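Local coordinates for bacterial regulatory proteins, tetR family (PDB 3AQT), which binds resorcinol in its all-helical C-terminal domain and probably represses transcription by binding DNA through a helix-turn-helix motif, as a TetR-family regulator, at residues M155-L158 / G159-R163. Sequence-based numbering, arbitrary orientation.
Sequences MRIL and GPRAR. With RCO (resorcinol), chain D.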
HETATM    1  N   MSE B 155      -0.149   5.054  -9.890  1.00 35.32           N
HETATM    2  CA  MSE B 155       1.178   5.080 -10.494  1.00 36.52           C
HETATM    3  C   MSE B 155       1.190   5.412 -11.976  1.00 36.44           C
HETATM    4  O   MSE B 155       2.147   5.998 -12.473  1.00 35.93           O
HETATM    5  CB  MSE B 155       1.892   3.745 -10.251  1.00 39.62           C
HETATM    6  CG  MSE B 155       2.299   3.534  -8.794  1.00 46.96           C
HETATM    7 SE   MSE B 155       3.837   4.600  -8.215  1.00 57.21          SE
HETATM    8  CE  MSE B 155       3.121   6.349  -8.466  1.00 58.47           C
ATOM      9  N   ARG B 156       0.134   5.040 -12.689  1.00 36.64           N
ATOM     10  CA  ARG B 156       0.068   5.320 -14.119  1.00 35.97           C
ATOM     11  C   ARG B 156      -0.273   6.779 -14.372  1.00 35.40           C
ATOM     12  O   ARG B 156       0.236   7.391 -15.304  1.00 35.31           O
ATOM     13  CB  ARG B 156      -1.016   4.477 -14.809  1.00 36.03           C
ATOM     14  CG  ARG B 156      -0.857   2.989 -14.711  1.00 37.66           C
ATOM     15  CD  ARG B 156      -1.704   2.297 -15.760  1.00 38.65           C
ATOM     16  NE  ARG B 156      -3.147   2.353 -15.506  1.00 39.02           N
ATOM     17  CZ  ARG B 156      -3.839   1.387 -14.907  1.00 38.77           C
ATOM     18  NH1 ARG B 156      -3.227   0.285 -14.488  1.00 35.60           N
ATOM     19  NH2 ARG B 156      -5.150   1.504 -14.760  1.00 37.73           N
ATOM     20  N   ILE B 157      -1.148   7.327 -13.541  1.00 34.64           N
ATOM     21  CA  ILE B 157      -1.609   8.697 -13.715  1.00 34.75           C
ATOM     22  C   ILE B 157      -0.883   9.780 -12.933  1.00 33.90           C
ATOM     23  O   ILE B 157      -0.458  10.774 -13.520  1.00 34.03           O
ATOM     24  CB  ILE B 157      -3.118   8.801 -13.391  1.00 34.71           C
ATOM     25  CG1 ILE B 157      -3.890   7.720 -14.156  1.00 34.65           C
ATOM     26  CG2 ILE B 157      -3.638  10.178 -13.758  1.00 36.81           C
ATOM     27  CD1 ILE B 157      -3.815   7.745 -15.709  1.00 47.18           C
ATOM     28  N   LEU B 158      -0.743   9.605 -11.621  1.00 33.81           N
ATOM     29  CA  LEU B 158      -0.088  10.619 -10.795  1.00 32.91           C
ATOM     30  C   LEU B 158       1.386  10.357 -10.512  1.00 33.47           C
ATOM     31  O   LEU B 158       2.104  11.255 -10.076  1.00 33.93           O
ATOM     32  CB  LEU B 158      -0.837  10.774  -9.472  1.00 32.52           C
ATOM     33  CG  LEU B 158      -2.309  11.168  -9.608  1.00 33.66           C
ATOM     34  CD1 LEU B 158      -2.956  11.243  -8.231  1.00 32.82           C
ATOM     35  CD2 LEU B 158      -2.413  12.505 -10.328  1.00 32.81           C
ATOM     36  N   GLY B 159       1.840   9.137 -10.776  1.00 32.55           N
ATOM     37  CA  GLY B 159       3.227   8.807 -10.517  1.00 30.99           C
ATOM     38  C   GLY B 159       4.210   9.686 -11.267  1.00 32.25           C
ATOM     39  O   GLY B 159       5.150  10.225 -10.668  1.00 34.39           O
ATOM     40  N   PRO B 160       4.030   9.848 -12.590  1.00 30.90           N
ATOM     41  CA  PRO B 160       4.953  10.683 -13.367  1.00 29.85           C
ATOM     42  C   PRO B 160       4.985  12.116 -12.863  1.00 30.55           C
ATOM     43  O   PRO B 160       6.016  12.784 -12.947  1.00 32.21           O
ATOM     44  CB  PRO B 160       4.410  10.573 -14.786  1.00 28.08           C
ATOM     45  CG  PRO B 160       3.765   9.205 -14.799  1.00 27.22           C
ATOM     46  CD  PRO B 160       3.052   9.182 -13.471  1.00 29.09           C
ATOM     47  N   ARG B 161       3.859  12.584 -12.331  1.00 29.60           N
ATOM     48  CA  ARG B 161       3.782  13.945 -11.811  1.00 29.31           C
ATOM     49  C   ARG B 161       4.522  14.059 -10.481  1.00 30.49           C
ATOM     50  O   ARG B 161       5.241  15.031 -10.230  1.00 30.26           O
ATOM     51  CB  ARG B 161       2.316  14.372 -11.634  1.00 27.68           C
ATOM     52  CG  ARG B 161       1.561  14.541 -12.942  1.00 27.47           C
ATOM     53  CD  ARG B 161       0.116  14.961 -12.724  1.00 29.51           C
ATOM     54  NE  ARG B 161      -0.487  15.426 -13.973  1.00 30.57           N
ATOM     55  CZ  ARG B 161      -1.059  14.642 -14.883  1.00 30.54           C
ATOM     56  NH1 ARG B 161      -1.132  13.326 -14.698  1.00 30.96           N
ATOM     57  NH2 ARG B 161      -1.532  15.170 -15.999  1.00 28.82           N
ATOM     58  N   ALA B 162       4.335  13.060  -9.628  1.00 31.33           N
ATOM     59  CA  ALA B 162       4.980  13.052  -8.325  1.00 31.07           C
ATOM     60  C   ALA B 162       6.481  12.906  -8.514  1.00 31.92           C
ATOM     61  O   ALA B 162       7.265  13.597  -7.877  1.00 32.46           O
ATOM     62  CB  ALA B 162       4.442  11.907  -7.480  1.00 29.95           C
ATOM     63  N   ARG B 163       6.878  12.007  -9.400  1.00 31.70           N
ATOM     64  CA  ARG B 163       8.290  11.785  -9.646  1.00 33.52           C
ATOM     65  C   ARG B 163       8.925  13.098 -10.103  1.00 33.67           C
ATOM     66  O   ARG B 163      10.017  13.460  -9.663  1.00 34.08           O
ATOM     67  CB  ARG B 163       8.466  10.693 -10.712  1.00 33.62           C
ATOM     68  CG  ARG B 163       9.870  10.123 -10.808  1.00 34.70           C
ATOM     69  CD  ARG B 163       9.939   9.008 -11.840  1.00 36.89           C
ATOM     70  NE  ARG B 163      11.199   8.273 -11.782  1.00 40.65           N
ATOM     71  CZ  ARG B 163      12.363   8.752 -12.209  1.00 43.23           C
ATOM     72  NH1 ARG B 163      12.431   9.969 -12.733  1.00 46.74           N
ATOM     73  NH2 ARG B 163      13.459   8.016 -12.111  1.00 42.99           N
TER
HETATM   74  C1  RCO D 230       0.801  14.727  -7.872  1.00 36.64           C
HETATM   75  C2  RCO D 230       1.991  15.479  -7.618  1.00 36.01           C
HETATM   76  C3  RCO D 230       2.748  15.233  -6.440  1.00 36.04           C
HETATM   77  C4  RCO D 230       2.319  14.244  -5.537  1.00 37.06           C
HETATM   78  C5  RCO D 230       1.152  13.505  -5.786  1.00 36.48           C
HETATM   79  C6  RCO D 230       0.388  13.746  -6.959  1.00 36.69           C
HETATM   80  O1  RCO D 230       0.064  14.976  -9.026  1.00 40.05           O
HETATM   81  O3  RCO D 230       3.908  15.950  -6.163  1.00 36.67           O
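Leu158 and Ala162 meet in a local contact at the junction where helix 150-157 gives way to helix 159-171, and this corner forms part of the resorcinol pocket. The new helix opens with a bond from Ala162 N to Leu158 O (2.9 Å, 159° at the hydrogen), while Arg161 N makes a weak, more bent bond to the same oxygen. Pro160 has no N-H to give; its CD sits 3.5 Å from Met155 O. Further out, Arg161 runs alongside Ile157, its chain extended from CG to NE (chi2 180°, chi3 166°). That reach brings Arg161 NH1 to Ile157 O (2.9 Å), which lies at the edge of the guanidinium near its plane; the bond is weak, whereas NE forms a salt bridge with Asp110. Together the two bonds probably steady the side chain, while Arg161 CB packs 3.5 Å from O1 of resorcinol. Leu158 CD2 approaches that same hydroxyl oxygen, and Ala162 CA lies 3.6 Å from C3 of the resorcinol ring. Asp165, one turn beyond Arg161, hydrogen-bonds the ligand. Around the corner, Ile157 and Arg161 pack on helix 90-111, through Glu99, Glu103 and Ile107, while selenomethionine Met155 and Leu158 touch Phe188 of helix 180-199.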